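Local coordinates for protein high choriolytic enzyme 1 (Oryzias latipes, PDB 3VTG) that is a zinc-dependent metalloendopeptidase of the astacin family that takes part in breaking down the egg envelope when the fish hatches, at residues Tyr24-Tyr30 and Phe62-Ser67; Gln82-Ile86 and Glu100-Ala104. All coordinates share one frame; numbering follows the deposited sequence.

How the contacts relate
Contacts 1 and 2 follow one another along the chain and share a sheet: strand 62-66 of contact 1 is the direct neighbour of strand 81-86, which supplies contact 2. Their centres lie about 10 Å apart. Among the junctions between them are Ser64 N to Gln82 O at 2.8 Å and Tyr30 OH to Ile86 O at 2.6 Å, both hydrogen bonds, and Ile63 CG2 against Leu84 CB at 3.7 Å. Contact 2 sets the zinc-binding helix on the sheet, whereas contact 1 lies farther across the same sheet, away from that helix: the nearest atoms of the Val65 and Glu100 side chains are about 8 Å apart, and the nearest side-chain atom of Ile63 is about 14 Å from the zinc ion.

Contact 1. Residues Tyr24-Tyr30 and Phe62-Ser67; sequences YVISSEY and FISVVS
Tyr30 turns the edge of its ring to the backbone of Val65: Val65 O lies near the ring plane, 3.6 Å from Tyr30 CE2. Ser27 N meets the ring edge too. Val65 CG1, well off the ring plane, is 4.1 Å from Tyr30 CE2. Phe62 is likewise approached at its edge, where Val25 CG2 comes within 3.7 Å of Phe62 CE1, while Arg56 makes a cation-pi contact with the ring. With CG beside its own backbone N (chi1 -64°), Tyr30 carries its hydroxyl past strand 62-66 to Ile86 O. A leucine in place of Tyr30 would probably leave Ile86 O without that hydroxyl partner and open a gap beside Val65.

The backbone evidence is a parallel pairing, with axes 4.7 Å apart at an angle of 15°. Val25 N donates to Ile63 O, Val65 N to Val25 O in an almost straight bond (174°), and Ser27 N to Val65 O, the last just where the strand gives way to a type I turn. Ser27 OG accepts from Glu29 N, an ST turn at the start of this bend. Beyond it, water spans the widening gap. One molecule joins Ser27 OG, Glu29 OE1 and Ser67 N, accepting from the last at 3.0 Å; two more run from the Glu29 carboxylate to Ser67 OG and Ser67 O. Ser67 OG also bonds to Arg88 N.

Tyr24, Ile26, Ile63 and Val65 share one face of the astacin domain's mixed sheet, Val25 and Ser64 the other. Helix 32-43 packs on Tyr24 and Ile26, and Glu39 binds the Tyr24 hydroxyl; this helix links strand 20-26 to parallel strand 51-55 in a beta-alpha-beta crossover. Strand 20-26 lies between 51-55 and 62-66, and 81-86 follows on the other side of 62-66.

Contact 2. Residues Gln82-Ile86 and Glu100-Ala104; sequences QELSI and ELNHA. With ZN (zinc ion), chain B.
Glu100 meets Leu84 at its first side-chain atom: Glu100 CB sits 3.8 Å from Leu84 CD2, the two side chains crossing at a slant. One atom farther, Glu100 CG lies 3.9 Å from Ile86 CD1, and here the chains run past each other in opposite directions. A bend follows at chi2 (-51°), which turns the carboxylate away from these aliphatic neighbours and toward the metal. Of its two oxygens, Glu100 OE2 accepts from a water at 2.7 Å, and that water is itself bound to zinc at 2.1 Å. Glu100 OE1 lies in the plane of the His103 ring, at its edge, 3.4 Å from His103 CD2.

This is the HExxH helix of the astacin metalloproteases, in which Glu100 is the predicted active-site residue. His103 NE2 binds the zinc ion at 2.1 Å, joined by His99, His109 and two waters, five ligands in all. The His103 ring has a second tether, a hydrogen bond from His103 ND1 to Phe107 O, which probably restrains the turn of the ring about its CB-CG bond.

Helix 100-104 runs almost antiparallel to strand 82-86, at 165° with the axes 9.5 Å apart, and no hydrogen bond passes between them, so the seam is held by apolar contact. Leu84 carries most of it. With its CG anti to the backbone N (chi1 -173°), it spreads both methyls over the helix: CD2 on Glu100, and CD1 3.9 Å from Leu101 CD2, the two leucines crossing at about a right angle. CD1 also borders Ala104 CB, which rests on Ile63 and Ser73 as well. Gln82 brings its amide near Ala104, but the polar ends bond to Lys78 N and Gly76 O.

Contact 1. Residues Tyr24-Tyr30 and Phe62-Ser67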
loop_
_atom_site.group_PDB
_atom_site.type_symbol
_atom_site.label_atom_id
_atom_site.label_comp_id
_atom_site.label_asym_id
_atom_site.label_seq_id
_atom_site.Cartn_x
_atom_site.Cartn_y
_atom_site.Cartn_z
ATOM N N TYR A 24 -0.872 -3.585 16.404
ATOM C CA TYR A 24 -0.488 -4.758 15.623
ATOM C C TYR A 24 0.118 -5.852 16.488
ATOM O O TYR A 24 0.610 -5.588 17.586
ATOM C CB TYR A 24 0.499 -4.379 14.509
ATOM C CG TYR A 24 1.845 -3.922 15.029
ATOM C CD1 TYR A 24 2.856 -4.842 15.329
ATOM C CD2 TYR A 24 2.104 -2.571 15.235
ATOM C CE1 TYR A 24 4.080 -4.424 15.825
ATOM C CE2 TYR A 24 3.325 -2.143 15.726
ATOM C CZ TYR A 24 4.306 -3.071 16.020
ATOM O OH TYR A 24 5.513 -2.637 16.503
ATOM N N VAL A 25 0.073 -7.074 15.967
ATOM C CA VAL A 25 0.840 -8.194 16.500
ATOM C C VAL A 25 1.652 -8.796 15.359
ATOM O O VAL A 25 1.233 -8.756 14.197
ATOM C CB VAL A 25 -0.051 -9.268 17.182
ATOM C CG1 VAL A 25 -0.761 -8.690 18.402
ATOM C CG2 VAL A 25 -1.057 -9.876 16.212
ATOM N N ILE A 26 2.822 -9.329 15.689
ATOM C CA ILE A 26 3.683 -9.975 14.707
ATOM C C ILE A 26 3.839 -11.449 15.075
ATOM O O ILE A 26 4.224 -11.780 16.202
ATOM C CB ILE A 26 5.056 -9.270 14.603
ATOM C CG1 ILE A 26 4.880 -7.831 14.094
ATOM C CG2 ILE A 26 5.998 -10.045 13.689
ATOM C CD1 ILE A 26 6.132 -6.976 14.148
ATOM N N SER A 27 3.528 -12.322 14.121
ATOM C CA SER A 27 3.570 -13.774 14.328
ATOM C C SER A 27 4.866 -14.245 14.984
ATOM O O SER A 27 5.953 -13.767 14.648
ATOM C CB SER A 27 3.382 -14.502 12.996
ATOM O OG SER A 27 3.618 -15.897 13.126
ATOM N N SER A 28 4.736 -15.195 15.910
ATOM C CA SER A 28 5.881 -15.819 16.579
ATOM C C SER A 28 6.810 -16.558 15.608
ATOM O O SER A 28 7.942 -16.892 15.967
ATOM C CB SER A 28 5.401 -16.773 17.676
ATOM O OG SER A 28 4.814 -17.935 17.122
ATOM N N GLU A 29 6.339 -16.807 14.385
ATOM C CA GLU A 29 7.164 -17.444 13.354
ATOM C C GLU A 29 8.401 -16.607 13.018
ATOM O O GLU A 29 9.467 -17.150 12.728
ATOM C CB GLU A 29 6.352 -17.712 12.080
ATOM C CG GLU A 29 7.122 -18.496 11.021
ATOM C CD GLU A 29 6.348 -18.730 9.737
ATOM O OE1 GLU A 29 5.168 -18.332 9.649
ATOM O OE2 GLU A 29 6.930 -19.332 8.805
ATOM N N TYR A 30 8.252 -15.287 13.054
ATOM C CA TYR A 30 9.348 -14.384 12.714
ATOM C C TYR A 30 10.429 -14.361 13.790
ATOM O O TYR A 30 10.123 -14.332 14.984
ATOM C CB TYR A 30 8.824 -12.966 12.503
ATOM C CG TYR A 30 7.866 -12.788 11.344
ATOM C CD1 TYR A 30 8.325 -12.768 10.028
ATOM C CD2 TYR A 30 6.503 -12.603 11.569
ATOM C CE1 TYR A 30 7.449 -12.584 8.970
ATOM C CE2 TYR A 30 5.621 -12.414 10.519
ATOM C CZ TYR A 30 6.096 -12.405 9.223
ATOM O OH TYR A 30 5.220 -12.208 8.181
ATOM N N PHE A 62 -7.056 -4.511 15.065
ATOM C CA PHE A 62 -5.599 -4.618 14.998
ATOM C C PHE A 62 -5.130 -5.379 13.771
ATOM O O PHE A 62 -5.883 -6.155 13.180
ATOM C CB PHE A 62 -5.032 -5.252 16.283
ATOM C CG PHE A 62 -5.344 -6.716 16.441
ATOM C CD1 PHE A 62 -4.387 -7.678 16.132
ATOM C CD2 PHE A 62 -6.581 -7.136 16.922
ATOM C CE1 PHE A 62 -4.661 -9.027 16.286
ATOM C CE2 PHE A 62 -6.862 -8.485 17.074
ATOM C CZ PHE A 62 -5.898 -9.431 16.759
ATOM N N ILE A 63 -3.874 -5.149 13.403
ATOM C CA ILE A 63 -3.239 -5.847 12.293
ATOM C C ILE A 63 -2.455 -7.048 12.821
ATOM O O ILE A 63 -1.668 -6.927 13.764
ATOM C CB ILE A 63 -2.309 -4.908 11.497
ATOM C CG1 ILE A 63 -3.111 -3.746 10.895
ATOM C CG2 ILE A 63 -1.572 -5.677 10.408
ATOM C CD1 ILE A 63 -2.262 -2.673 10.243
ATOM N N SER A 64 -2.685 -8.206 12.208
ATOM C CA SER A 64 -1.932 -9.410 12.514
ATOM C C SER A 64 -0.980 -9.701 11.361
ATOM O O SER A 64 -1.411 -10.085 10.274
ATOM C CB SER A 64 -2.891 -10.578 12.733
ATOM O OG SER A 64 -2.178 -11.771 13.001
ATOM N N VAL A 65 0.312 -9.496 11.601
ATOM C CA VAL A 65 1.334 -9.717 10.577
ATOM C C VAL A 65 1.742 -11.190 10.564
ATOM O O VAL A 65 2.219 -11.724 11.571
ATOM C CB VAL A 65 2.570 -8.806 10.768
ATOM C CG1 VAL A 65 3.540 -8.970 9.606
ATOM C CG2 VAL A 65 2.153 -7.345 10.907
ATOM N N VAL A 66 1.543 -11.836 9.418
ATOM C CA VAL A 66 1.757 -13.276 9.280
ATOM C C VAL A 66 2.553 -13.577 8.014
ATOM O O VAL A 66 2.519 -12.800 7.054
ATOM C CB VAL A 66 0.420 -14.059 9.251
ATOM C CG1 VAL A 66 -0.241 -14.059 10.623
ATOM C CG2 VAL A 66 -0.527 -13.499 8.195
ATOM N N SER A 67 3.279 -14.691 8.009
ATOM C CA SER A 67 3.997 -15.105 6.808
ATOM C C SER A 67 3.156 -16.088 6.009
ATOM O O SER A 67 3.273 -17.301 6.179
ATOM C CB SER A 67 5.356 -15.711 7.150
ATOM O OG SER A 67 6.050 -16.056 5.961
HETATM O O HOH W 1 3.316 -16.474 10.379
HETATM O O HOH W 2 6.547 -18.718 6.076
HETATM O O HOH W 3 3.474 -19.600 7.718
#

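Contact 2. Residues Gln82-Ile86 and Glu100-Ala104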
loop_
_atom_site.group_PDB
_atom_site.type_symbol
_atom_site.label_atom_id
_atom_site.label_comp_id
_atom_site.label_asym_id
_atom_site.label_seq_id
_atom_site.Cartn_x
_atom_site.Cartn_y
_atom_site.Cartn_z
ATOM N N GLN A 82 -7.320 -8.202 11.472
ATOM C CA GLN A 82 -7.117 -8.242 10.027
ATOM C C GLN A 82 -5.678 -8.620 9.716
ATOM O O GLN A 82 -4.740 -8.123 10.344
ATOM C CB GLN A 82 -7.515 -6.922 9.355
ATOM C CG GLN A 82 -6.615 -5.732 9.643
ATOM C CD GLN A 82 -7.179 -4.458 9.059
ATOM O OE1 GLN A 82 -8.177 -3.927 9.552
ATOM N NE2 GLN A 82 -6.549 -3.960 8.002
ATOM N N GLU A 83 -5.511 -9.511 8.747
ATOM C CA GLU A 83 -4.192 -10.026 8.428
ATOM C C GLU A 83 -3.453 -9.175 7.406
ATOM O O GLU A 83 -4.053 -8.546 6.526
ATOM C CB GLU A 83 -4.258 -11.497 7.995
ATOM C CG GLU A 83 -4.560 -12.439 9.156
ATOM C CD GLU A 83 -4.386 -13.916 8.833
ATOM O OE1 GLU A 83 -4.355 -14.295 7.643
ATOM O OE2 GLU A 83 -4.286 -14.709 9.793
ATOM N N LEU A 84 -2.136 -9.142 7.572
ATOM C CA LEU A 84 -1.225 -8.534 6.620
ATOM C C LEU A 84 -0.101 -9.540 6.443
ATOM O O LEU A 84 0.565 -9.913 7.415
ATOM C CB LEU A 84 -0.698 -7.193 7.146
ATOM C CG LEU A 84 0.159 -6.310 6.229
ATOM C CD1 LEU A 84 0.109 -4.858 6.682
ATOM C CD2 LEU A 84 1.601 -6.790 6.160
ATOM N N SER A 85 0.093 -9.995 5.209
ATOM C CA SER A 85 1.102 -11.007 4.935
ATOM C C SER A 85 2.417 -10.408 4.469
ATOM O O SER A 85 2.465 -9.672 3.479
ATOM C CB SER A 85 0.596 -12.016 3.908
ATOM O OG SER A 85 1.564 -13.028 3.691
ATOM N N ILE A 86 3.474 -10.722 5.210
ATOM C CA ILE A 86 4.841 -10.468 4.781
ATOM C C ILE A 86 5.514 -11.839 4.707
ATOM O O ILE A 86 6.039 -12.341 5.705
ATOM C CB ILE A 86 5.589 -9.511 5.752
ATOM C CG1 ILE A 86 4.891 -8.144 5.822
ATOM C CG2 ILE A 86 7.058 -9.350 5.368
ATOM C CD1 ILE A 86 4.826 -7.383 4.506
ATOM N N GLU A 100 2.613 -2.454 1.880
ATOM C CA GLU A 100 1.522 -3.204 2.512
ATOM C C GLU A 100 0.816 -2.416 3.613
ATOM O O GLU A 100 -0.416 -2.447 3.715
ATOM C CB GLU A 100 2.011 -4.556 3.052
ATOM C CG GLU A 100 2.546 -5.513 1.992
ATOM C CD GLU A 100 1.599 -5.722 0.819
ATOM O OE1 GLU A 100 0.364 -5.609 0.990
ATOM O OE2 GLU A 100 2.102 -6.001 -0.287
ATOM N N LEU A 101 1.592 -1.705 4.425
ATOM C CA LEU A 101 1.024 -0.861 5.470
ATOM C C LEU A 101 0.146 0.249 4.879
ATOM O O LEU A 101 -0.875 0.615 5.461
ATOM C CB LEU A 101 2.127 -0.291 6.366
ATOM C CG LEU A 101 2.881 -1.312 7.229
ATOM C CD1 LEU A 101 4.165 -0.697 7.765
ATOM C CD2 LEU A 101 2.026 -1.851 8.369
ATOM N N ASN A 102 0.537 0.764 3.713
ATOM C CA ASN A 102 -0.291 1.730 2.988
ATOM C C ASN A 102 -1.637 1.161 2.531
ATOM O O ASN A 102 -2.647 1.870 2.574
ATOM C CB ASN A 102 0.473 2.350 1.820
ATOM C CG ASN A 102 1.210 3.608 2.221
ATOM O OD1 ASN A 102 0.599 4.664 2.409
ATOM N ND2 ASN A 102 2.529 3.501 2.367
ATOM N N HIS A 103 -1.658 -0.107 2.114
ATOM C CA HIS A 103 -2.928 -0.790 1.842
ATOM C C HIS A 103 -3.787 -0.796 3.081
ATOM O O HIS A 103 -4.977 -0.471 3.019
ATOM C CB HIS A 103 -2.719 -2.230 1.387
ATOM C CG HIS A 103 -2.306 -2.386 -0.061
ATOM N ND1 HIS A 103 -2.897 -1.720 -1.075
ATOM C CD2 HIS A 103 -1.358 -3.221 -0.644
ATOM C CE1 HIS A 103 -2.337 -2.094 -2.242
ATOM N NE2 HIS A 103 -1.395 -3.013 -1.976
ATOM N N ALA A 104 -3.193 -1.163 4.220
ATOM C CA ALA A 104 -3.911 -1.204 5.497
ATOM C C ALA A 104 -4.486 0.162 5.875
ATOM O O ALA A 104 -5.531 0.241 6.523
ATOM C CB ALA A 104 -3.015 -1.740 6.606
HETATM ZN ZN ZN B . -0.062 -3.951 -3.322
HETATM O O HOH W 4 0.103 -5.688 -2.103
HETATM O O HOH W 5 1.304 -5.270 -4.629
#